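Local coordinates for 2-oxoglutarate (2OG) and Fe(II)-dependent oxygenase superfamily protein (Arabidopsis thaliana, PDB 6KWA), which probably catalyses the 2-oxoglutarate-dependent oxidation of the auxin indole-3-acetic acid to inactive 2-oxoindole-3-acetic acid, at residues P3-E8 and Q17-A22; F29-H34 and L207-G212; G121-L126 and L175-D180. All blocks are in the same frame, centred on the assembly; numbering follows the deposited sequence.

All three contacts reach the larger sheet of the double-stranded beta-helix (DSBH) fold. Contact 1 lies at its edge and is partly buried, its centre about 17 Å from the centre of the chain. Contacts 2 and 3 are buried, with centres about 9 and 6 Å from the chain centre. Contact 2 joins two neighbouring strands by backbone hydrogen bonds. Contacts 1 and 3 each lay a helix on the sheet through aliphatic side chains. Strand 28-32 pairs with 4-6 of contact 1, and strand 207-211 pairs with 175-179 of contact 3. Leu7 touches Leu122 and Leu126, and Leu207 and Ile209 touch the same two leucines, respectively. Contact 3 is nested inside the loop closed by contact 2.

Contact 1: P3-E8 and Q17-A22; sequences PTIDLE and QKIREA
Ile5 reaches helix 12-25 with the end of its side chain. Ile5 CD1 lies over a turn of the helix, 3.3 Å from Lys18 O and 3.6 Å from Ile19 CA. Ile5 CD1 also meets Ile19 CG1 at 3.8 Å and Ala22 CB at 4.1 Å. The side chains of Ile5 and Ile19 cross at about a right angle. Ile5 CG1 is anti to the carbonyl carbon (chi1 -70°) and the chain runs on extended, which carries CD1 onto the helix backbone. On one side of Ile5, Pro3 CG is 3.6 Å from Ala22 CB. On the other, Leu7 CD2 is 4.3 Å from Ile19 CD1. Of the Lys18 side chain, CB is the part that meets Ile5 CD1; the extended chain beyond leads away.

This is the first half of a beta-alpha-beta unit made of strand 4-6, helix 12-25 and strand 28-32. The strand and helix segments run nearly antiparallel, at 161°. Strand 28-32 is joined to strand 4-6 by backbone hydrogen bonds of Pro3 and Ile5 to Arg30 and of Ile5 and Leu7 to Ile32. Its Phe29 packs on Ile5 and Ala22, while helix 106-133 adds Leu122 and Leu126 against Leu7. At the end of strand 4-6, Asp6 OD1 accepts from Glu8 N at 2.9 Å, from above the carboxylate plane, in an Asx turn. Asn33 ND2 gives the same oxygen a second hydrogen bond.

Contact 2: F29-H34 and L207-G212; sequences FRVINH and LAINLG
Phe29 CG lies between the backbone N and the carbonyl carbon (chi1 56°), and this swings the ring across to Ile209. Ile209 CB sits over the centre of one Phe29 ring face, 3.9 Å from the centroid, in a CH-pi contact. Ile209 CG1 lies near Phe29 CE1 and Ile209 CG2 near Phe29 CZ. His34 has a similar first torsion (41°), and its ring takes Leu207 CD1 over its centre, 4.0 Å from the centroid. Its NE2 is hydrogen-bonded to Asn205 O and its ND1 to Val36 N, which fixes the ring's rotation. Between the two rings, Val31 CG2 meets Leu207 CB at 3.9 Å.

The strands form an antiparallel ladder in the larger DSBH sheet, joining the N-terminal region to the oxygenase core. Phe29 with Ile209 and Val31 with Leu207 are hydrogen-bonded pairs, with the non-hydrogen-bonded pair Arg30 and Ala208 between them. Phe29 N to Ile209 O is 2.8 Å and Ile209 N to Phe29 O 2.6 Å. Val31 N to Leu207 O is 2.9 Å, while Leu207 N to Val31 O is longer, at 3.3 Å. Arg30 NH2 is hydrogen-bonded to Asp201 O and NH1 to Thr4 OG1. Asn210 ND2 is hydrogen-bonded to OD2 of the magnesium ligand Asp171.

Contact 3: G121-L126 and L175-D180; sequences GLATDL and LTILQD
Ile177 and Leu175 carry this contact from the strand, with Ala123 as their main partner on the helix. Ile177 points CD1 into the helix surface. Ile177 CD1 lies 3.6 Å from Ala123 N and 3.7 Å from Ala123 CB. Leu122 CG meets Ile177 CD1 from one side at 3.8 Å, and Leu126 CD1 stands a little farther from Ile177 CD1, at 4.3 Å. Leu175 lies two residues earlier on the same side of the strand. Its CG is anti to the backbone N (chi1 170°), and from there the two methyls spread to different partners. Leu175 CD1 touches Leu126 CB at 3.9 Å, and Leu175 CD2 touches Ala123 CB at 4.0 Å. Ala123 CB thus meets both strand residues, and Ala123 CA is 7.1 Å from Ile177 CA.

Leu122 also packs on Leu207 and Leu126 on Ile209, of the neighbouring strand 207-211. On the other side of strand 175-179, Thr176 OG1 is hydrogen-bonded to the magnesium ligand Asp171. The contact, made by aliphatic side chains and the helix backbone at Ala123, lies on the face of the strand away from Thr176 and the metal. Long helix 106-133 packed across the larger sheet is an arrangement seen in 2-oxoglutarate oxygenases of the DSBH fold.

Contact 1: P3-E8 and Q17-A22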
loop_
_atom_site.group_PDB
_atom_site.type_symbol
_atom_site.label_atom_id
_atom_site.label_comp_id
_atom_site.label_asym_id
_atom_site.label_seq_id
_atom_site.Cartn_x
_atom_site.Cartn_y
_atom_site.Cartn_z
ATOM N N PRO A 3 -6.299 -11.172 9.406
ATOM C CA PRO A 3 -5.644 -12.459 9.211
ATOM C C PRO A 3 -4.263 -12.295 8.637
ATOM O O PRO A 3 -3.929 -11.299 7.985
ATOM C CB PRO A 3 -6.571 -13.187 8.241
ATOM C CG PRO A 3 -7.314 -12.123 7.549
ATOM C CD PRO A 3 -7.467 -11.014 8.523
ATOM N N THR A 4 -3.437 -13.279 8.926
ATOM C CA THR A 4 -2.131 -13.356 8.354
ATOM C C THR A 4 -2.156 -14.526 7.414
ATOM O O THR A 4 -2.722 -15.561 7.749
ATOM C CB THR A 4 -1.067 -13.509 9.402
ATOM O OG1 THR A 4 -1.032 -12.308 10.178
ATOM C CG2 THR A 4 0.285 -13.746 8.727
ATOM N N ILE A 5 -1.688 -14.289 6.192
ATOM C CA ILE A 5 -1.700 -15.271 5.114
ATOM C C ILE A 5 -0.303 -15.686 4.668
ATOM O O ILE A 5 0.527 -14.846 4.332
ATOM C CB ILE A 5 -2.514 -14.721 3.924
ATOM C CG1 ILE A 5 -3.980 -14.708 4.374
ATOM C CG2 ILE A 5 -2.332 -15.567 2.688
ATOM C CD1 ILE A 5 -4.971 -14.446 3.299
ATOM N N ASP A 6 -0.061 -16.992 4.675
ATOM C CA ASP A 6 1.222 -17.598 4.290
ATOM C C ASP A 6 1.260 -17.808 2.789
ATOM O O ASP A 6 0.631 -18.729 2.281
ATOM C CB ASP A 6 1.395 -18.941 5.032
ATOM C CG ASP A 6 2.794 -19.574 4.848
ATOM O OD1 ASP A 6 3.576 -19.179 3.957
ATOM O OD2 ASP A 6 3.106 -20.492 5.633
ATOM N N LEU A 7 2.052 -17.003 2.081
ATOM C CA LEU A 7 2.094 -17.067 0.627
ATOM C C LEU A 7 2.862 -18.292 0.145
ATOM O O LEU A 7 2.906 -18.540 -1.059
ATOM C CB LEU A 7 2.727 -15.793 0.051
ATOM C CG LEU A 7 1.921 -14.497 0.286
ATOM C CD1 LEU A 7 2.567 -13.314 -0.402
ATOM C CD2 LEU A 7 0.468 -14.633 -0.188
ATOM N N GLU A 8 3.453 -19.060 1.071
ATOM C CA GLU A 8 4.083 -20.351 0.694
ATOM C C GLU A 8 3.180 -21.563 0.984
ATOM O O GLU A 8 3.652 -22.691 1.021
ATOM C CB GLU A 8 5.430 -20.564 1.383
ATOM C CG GLU A 8 6.538 -19.672 0.843
ATOM C CD GLU A 8 7.854 -19.856 1.592
ATOM O OE1 GLU A 8 7.872 -20.541 2.642
ATOM O OE2 GLU A 8 8.879 -19.324 1.119
ATOM N N GLN A 17 -8.360 -19.025 -1.630
ATOM C CA GLN A 17 -9.594 -18.865 -0.886
ATOM C C GLN A 17 -9.358 -18.047 0.377
ATOM O O GLN A 17 -10.188 -17.208 0.746
ATOM C CB GLN A 17 -10.193 -20.212 -0.541
ATOM C CG GLN A 17 -11.130 -20.130 0.624
ATOM C CD GLN A 17 -12.104 -21.254 0.615
ATOM O OE1 GLN A 17 -12.771 -21.495 -0.396
ATOM N NE2 GLN A 17 -12.200 -21.969 1.736
ATOM N N LYS A 18 -8.245 -18.303 1.056
ATOM C CA LYS A 18 -7.916 -17.501 2.231
ATOM C C LYS A 18 -7.733 -16.042 1.836
ATOM O O LYS A 18 -8.155 -15.159 2.561
ATOM C CB LYS A 18 -6.653 -18.030 2.934
ATOM C CG LYS A 18 -6.939 -19.146 3.938
ATOM C CD LYS A 18 -5.644 -19.822 4.385
ATOM C CE LYS A 18 -5.901 -20.899 5.427
ATOM N NZ LYS A 18 -4.601 -21.497 5.900
ATOM N N ILE A 19 -7.094 -15.777 0.699
ATOM C CA ILE A 19 -6.925 -14.397 0.275
ATOM C C ILE A 19 -8.297 -13.762 0.026
ATOM O O ILE A 19 -8.621 -12.679 0.556
ATOM C CB ILE A 19 -6.033 -14.313 -0.963
ATOM C CG1 ILE A 19 -4.580 -14.516 -0.524
ATOM C CG2 ILE A 19 -6.191 -12.944 -1.665
ATOM C CD1 ILE A 19 -3.606 -14.904 -1.651
ATOM N N ARG A 20 -9.118 -14.450 -0.741
ATOM C CA ARG A 20 -10.422 -13.929 -1.089
ATOM C C ARG A 20 -11.276 -13.640 0.160
ATOM O O ARG A 20 -11.908 -12.603 0.249
ATOM C CB ARG A 20 -11.149 -14.921 -1.973
ATOM C CG ARG A 20 -12.623 -14.598 -2.158
ATOM C CD ARG A 20 -13.245 -15.573 -3.181
ATOM N NE ARG A 20 -14.702 -15.522 -3.140
ATOM C CZ ARG A 20 -15.489 -16.261 -3.912
ATOM N NH1 ARG A 20 -14.963 -17.119 -4.767
ATOM N NH2 ARG A 20 -16.795 -16.146 -3.828
ATOM N N GLU A 21 -11.258 -14.518 1.150
ATOM C CA GLU A 21 -12.182 -14.333 2.255
ATOM C C GLU A 21 -11.693 -13.255 3.197
ATOM O O GLU A 21 -12.506 -12.507 3.752
ATOM C CB GLU A 21 -12.393 -15.637 3.042
ATOM C CG GLU A 21 -13.489 -16.519 2.452
ATOM C CD GLU A 21 -13.400 -17.976 2.879
ATOM O OE1 GLU A 21 -12.992 -18.256 4.036
ATOM O OE2 GLU A 21 -13.799 -18.840 2.071
ATOM N N ALA A 22 -10.379 -13.136 3.338
ATOM C CA ALA A 22 -9.819 -12.000 4.059
ATOM C C ALA A 22 -10.238 -10.694 3.409
ATOM O O ALA A 22 -10.738 -9.772 4.075
ATOM C CB ALA A 22 -8.296 -12.104 4.097
#

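Contact 2: F29-H34 and L207-G212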
loop_
_atom_site.group_PDB
_atom_site.type_symbol
_atom_site.label_atom_id
_atom_site.label_comp_id
_atom_site.label_asym_id
_atom_site.label_seq_id
_atom_site.Cartn_x
_atom_site.Cartn_y
_atom_site.Cartn_z
ATOM N N PHE A 29 -5.112 -7.866 4.924
ATOM C CA PHE A 29 -4.468 -9.033 5.503
ATOM C C PHE A 29 -2.979 -8.829 5.523
ATOM O O PHE A 29 -2.438 -8.067 4.745
ATOM C CB PHE A 29 -4.834 -10.319 4.747
ATOM C CG PHE A 29 -4.542 -10.283 3.289
ATOM C CD1 PHE A 29 -3.369 -10.822 2.781
ATOM C CD2 PHE A 29 -5.470 -9.744 2.404
ATOM C CE1 PHE A 29 -3.118 -10.806 1.430
ATOM C CE2 PHE A 29 -5.211 -9.703 1.044
ATOM C CZ PHE A 29 -4.036 -10.258 0.548
ATOM N N ARG A 30 -2.320 -9.586 6.380
ATOM C CA ARG A 30 -0.880 -9.549 6.489
ATOM C C ARG A 30 -0.352 -10.691 5.622
ATOM O O ARG A 30 -1.045 -11.693 5.461
ATOM C CB ARG A 30 -0.497 -9.719 7.968
ATOM C CG ARG A 30 0.928 -9.359 8.373
ATOM C CD ARG A 30 1.114 -9.538 9.914
ATOM N NE ARG A 30 0.696 -8.376 10.703
ATOM C CZ ARG A 30 -0.323 -8.351 11.563
ATOM N NH1 ARG A 30 -1.066 -9.434 11.782
ATOM N NH2 ARG A 30 -0.592 -7.230 12.229
ATOM N N VAL A 31 0.819 -10.533 5.008
ATOM C CA VAL A 31 1.443 -11.663 4.342
ATOM C C VAL A 31 2.794 -11.971 4.989
ATOM O O VAL A 31 3.531 -11.069 5.424
ATOM C CB VAL A 31 1.623 -11.459 2.818
ATOM C CG1 VAL A 31 0.254 -11.495 2.133
ATOM C CG2 VAL A 31 2.385 -10.164 2.476
ATOM N N ILE A 32 3.074 -13.269 5.094
ATOM C CA ILE A 32 4.377 -13.785 5.500
ATOM C C ILE A 32 4.879 -14.692 4.398
ATOM O O ILE A 32 4.098 -15.115 3.530
ATOM C CB ILE A 32 4.301 -14.592 6.807
ATOM C CG1 ILE A 32 3.252 -15.704 6.665
ATOM C CG2 ILE A 32 3.990 -13.691 7.980
ATOM C CD1 ILE A 32 3.188 -16.655 7.847
ATOM N N ASN A 33 6.177 -14.981 4.429
ATOM C CA ASN A 33 6.850 -15.720 3.363
ATOM C C ASN A 33 6.509 -15.141 2.005
ATOM O O ASN A 33 6.237 -15.864 1.049
ATOM C CB ASN A 33 6.481 -17.204 3.439
ATOM C CG ASN A 33 6.709 -17.790 4.831
ATOM O OD1 ASN A 33 7.538 -17.291 5.607
ATOM N ND2 ASN A 33 5.947 -18.827 5.169
ATOM N N HIS A 34 6.531 -13.818 1.948
ATOM C CA HIS A 34 6.127 -13.036 0.785
ATOM C C HIS A 34 7.093 -13.035 -0.384
ATOM O O HIS A 34 6.821 -12.419 -1.412
ATOM C CB HIS A 34 5.819 -11.616 1.228
ATOM C CG HIS A 34 6.777 -11.083 2.233
ATOM N ND1 HIS A 34 8.105 -10.851 1.939
ATOM C CD2 HIS A 34 6.602 -10.715 3.523
ATOM C CE1 HIS A 34 8.712 -10.382 3.014
ATOM N NE2 HIS A 34 7.822 -10.280 3.988
ATOM N N LEU A 207 4.432 -7.939 5.573
ATOM C CA LEU A 207 3.863 -6.788 4.873
ATOM C C LEU A 207 2.341 -6.760 5.129
ATOM O O LEU A 207 1.726 -7.809 5.301
ATOM C CB LEU A 207 4.185 -6.863 3.374
ATOM C CG LEU A 207 5.676 -6.801 3.029
ATOM C CD1 LEU A 207 5.967 -7.279 1.633
ATOM C CD2 LEU A 207 6.221 -5.380 3.210
ATOM N N ALA A 208 1.748 -5.566 5.177
ATOM C CA ALA A 208 0.312 -5.413 5.367
ATOM C C ALA A 208 -0.345 -5.128 4.019
ATOM O O ALA A 208 0.073 -4.230 3.286
ATOM C CB ALA A 208 0.033 -4.291 6.350
ATOM N N ILE A 209 -1.373 -5.889 3.686
ATOM C CA ILE A 209 -2.050 -5.689 2.417
ATOM C C ILE A 209 -3.394 -5.134 2.738
ATOM O O ILE A 209 -4.037 -5.603 3.658
ATOM C CB ILE A 209 -2.234 -6.999 1.630
ATOM C CG1 ILE A 209 -0.957 -7.830 1.656
ATOM C CG2 ILE A 209 -2.683 -6.711 0.216
ATOM C CD1 ILE A 209 0.192 -7.180 1.013
ATOM N N ASN A 210 -3.853 -4.161 1.975
ATOM C CA ASN A 210 -5.235 -3.778 2.136
ATOM C C ASN A 210 -5.791 -3.429 0.788
ATOM O O ASN A 210 -5.048 -3.090 -0.135
ATOM C CB ASN A 210 -5.395 -2.603 3.094
ATOM C CG ASN A 210 -4.947 -1.334 2.486
ATOM O OD1 ASN A 210 -3.783 -0.970 2.607
ATOM N ND2 ASN A 210 -5.839 -0.669 1.752
ATOM N N LEU A 211 -7.105 -3.529 0.666
ATOM C CA LEU A 211 -7.743 -3.278 -0.615
ATOM C C LEU A 211 -8.307 -1.861 -0.588
ATOM O O LEU A 211 -8.500 -1.309 0.491
ATOM C CB LEU A 211 -8.825 -4.338 -0.875
ATOM C CG LEU A 211 -8.245 -5.720 -1.216
ATOM C CD1 LEU A 211 -7.707 -6.482 -0.003
ATOM C CD2 LEU A 211 -9.289 -6.540 -1.928
ATOM N N GLY A 212 -8.494 -1.247 -1.755
ATOM C CA GLY A 212 -9.007 0.112 -1.826
ATOM C C GLY A 212 -10.276 0.249 -2.670
ATOM O O GLY A 212 -10.874 -0.753 -3.113
#

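Contact 3: G121-L126 and L175-D180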
loop_
_atom_site.group_PDB
_atom_site.type_symbol
_atom_site.label_atom_id
_atom_site.label_comp_id
_atom_site.label_asym_id
_atom_site.label_seq_id
_atom_site.Cartn_x
_atom_site.Cartn_y
_atom_site.Cartn_z
ATOM N N GLY A 121 6.198 -6.885 -8.087
ATOM C CA GLY A 121 6.045 -8.275 -8.476
ATOM C C GLY A 121 5.030 -8.926 -7.534
ATOM O O GLY A 121 4.156 -9.696 -7.971
ATOM N N LEU A 122 5.155 -8.624 -6.242
ATOM C CA LEU A 122 4.240 -9.140 -5.209
ATOM C C LEU A 122 2.804 -8.654 -5.418
ATOM O O LEU A 122 1.842 -9.418 -5.215
ATOM C CB LEU A 122 4.718 -8.738 -3.816
ATOM C CG LEU A 122 3.819 -9.123 -2.626
ATOM C CD1 LEU A 122 3.598 -10.619 -2.584
ATOM C CD2 LEU A 122 4.366 -8.668 -1.305
ATOM N N ALA A 123 2.655 -7.388 -5.805
ATOM C CA ALA A 123 1.337 -6.779 -5.993
ATOM C C ALA A 123 0.595 -7.427 -7.157
ATOM O O ALA A 123 -0.610 -7.684 -7.071
ATOM C CB ALA A 123 1.464 -5.272 -6.215
ATOM N N THR A 124 1.313 -7.702 -8.236
ATOM C CA THR A 124 0.706 -8.357 -9.398
ATOM C C THR A 124 0.412 -9.837 -9.108
ATOM O O THR A 124 -0.585 -10.375 -9.587
ATOM C CB THR A 124 1.599 -8.249 -10.646
ATOM O OG1 THR A 124 2.864 -8.832 -10.348
ATOM C CG2 THR A 124 1.787 -6.788 -11.045
ATOM N N ASP A 125 1.264 -10.501 -8.330
ATOM C CA ASP A 125 0.930 -11.842 -7.861
ATOM C C ASP A 125 -0.370 -11.889 -7.002
ATOM O O ASP A 125 -1.156 -12.822 -7.130
ATOM C CB ASP A 125 2.080 -12.447 -7.056
ATOM C CG ASP A 125 3.290 -12.819 -7.939
ATOM O OD1 ASP A 125 3.149 -12.863 -9.185
ATOM O OD2 ASP A 125 4.377 -13.108 -7.381
ATOM N N LEU A 126 -0.531 -10.967 -6.056
ATOM C CA LEU A 126 -1.729 -10.933 -5.182
ATOM C C LEU A 126 -2.931 -10.595 -6.038
ATOM O O LEU A 126 -3.995 -11.150 -5.866
ATOM C CB LEU A 126 -1.570 -9.924 -4.049
ATOM C CG LEU A 126 -0.451 -10.262 -3.035
ATOM C CD1 LEU A 126 -0.200 -9.099 -2.043
ATOM C CD2 LEU A 126 -0.788 -11.519 -2.270
ATOM N N LEU A 175 -5.138 -2.115 -4.710
ATOM C CA LEU A 175 -4.478 -2.843 -3.648
ATOM C C LEU A 175 -3.264 -2.081 -3.116
ATOM O O LEU A 175 -2.521 -1.520 -3.886
ATOM C CB LEU A 175 -4.073 -4.193 -4.244
ATOM C CG LEU A 175 -3.185 -5.278 -3.684
ATOM C CD1 LEU A 175 -3.430 -6.487 -4.581
ATOM C CD2 LEU A 175 -1.724 -4.847 -3.780
ATOM N N THR A 176 -3.015 -2.129 -1.814
ATOM C CA THR A 176 -1.873 -1.411 -1.258
ATOM C C THR A 176 -0.959 -2.363 -0.483
ATOM O O THR A 176 -1.435 -3.178 0.289
ATOM C CB THR A 176 -2.328 -0.266 -0.328
ATOM O OG1 THR A 176 -3.132 0.656 -1.073
ATOM C CG2 THR A 176 -1.116 0.467 0.267
ATOM N N ILE A 177 0.351 -2.271 -0.703
ATOM C CA ILE A 177 1.304 -3.069 0.077
ATOM C C ILE A 177 2.060 -2.149 1.025
ATOM O O ILE A 177 2.736 -1.225 0.591
ATOM C CB ILE A 177 2.284 -3.842 -0.838
ATOM C CG1 ILE A 177 1.478 -4.749 -1.776
ATOM C CG2 ILE A 177 3.310 -4.630 -0.008
ATOM C CD1 ILE A 177 2.260 -5.632 -2.639
ATOM N N LEU A 178 1.924 -2.381 2.330
ATOM C CA LEU A 178 2.528 -1.460 3.285
ATOM C C LEU A 178 3.651 -2.148 4.051
ATOM O O LEU A 178 3.420 -3.143 4.736
ATOM C CB LEU A 178 1.462 -0.920 4.272
ATOM C CG LEU A 178 1.983 0.061 5.348
ATOM C CD1 LEU A 178 2.232 1.447 4.741
ATOM C CD2 LEU A 178 1.025 0.184 6.510
ATOM N N GLN A 179 4.858 -1.602 3.949
ATOM C CA GLN A 179 5.953 -1.979 4.841
ATOM C C GLN A 179 5.910 -0.969 5.981
ATOM O O GLN A 179 6.267 0.193 5.801
ATOM C CB GLN A 179 7.316 -1.970 4.116
ATOM C CG GLN A 179 8.521 -2.350 5.001
ATOM C CD GLN A 179 9.859 -2.273 4.267
ATOM O OE1 GLN A 179 9.922 -2.456 3.062
ATOM N NE2 GLN A 179 10.924 -1.959 4.996
ATOM N N ASP A 180 5.415 -1.388 7.138
ATOM C CA ASP A 180 5.131 -0.445 8.204
ATOM C C ASP A 180 6.386 -0.369 9.093
ATOM O O ASP A 180 7.311 -1.125 8.891
ATOM C CB ASP A 180 3.908 -0.894 8.996
ATOM C CG ASP A 180 3.308 0.222 9.826
ATOM O OD1 ASP A 180 3.893 1.317 9.843
ATOM O OD2 ASP A 180 2.274 -0.005 10.499
#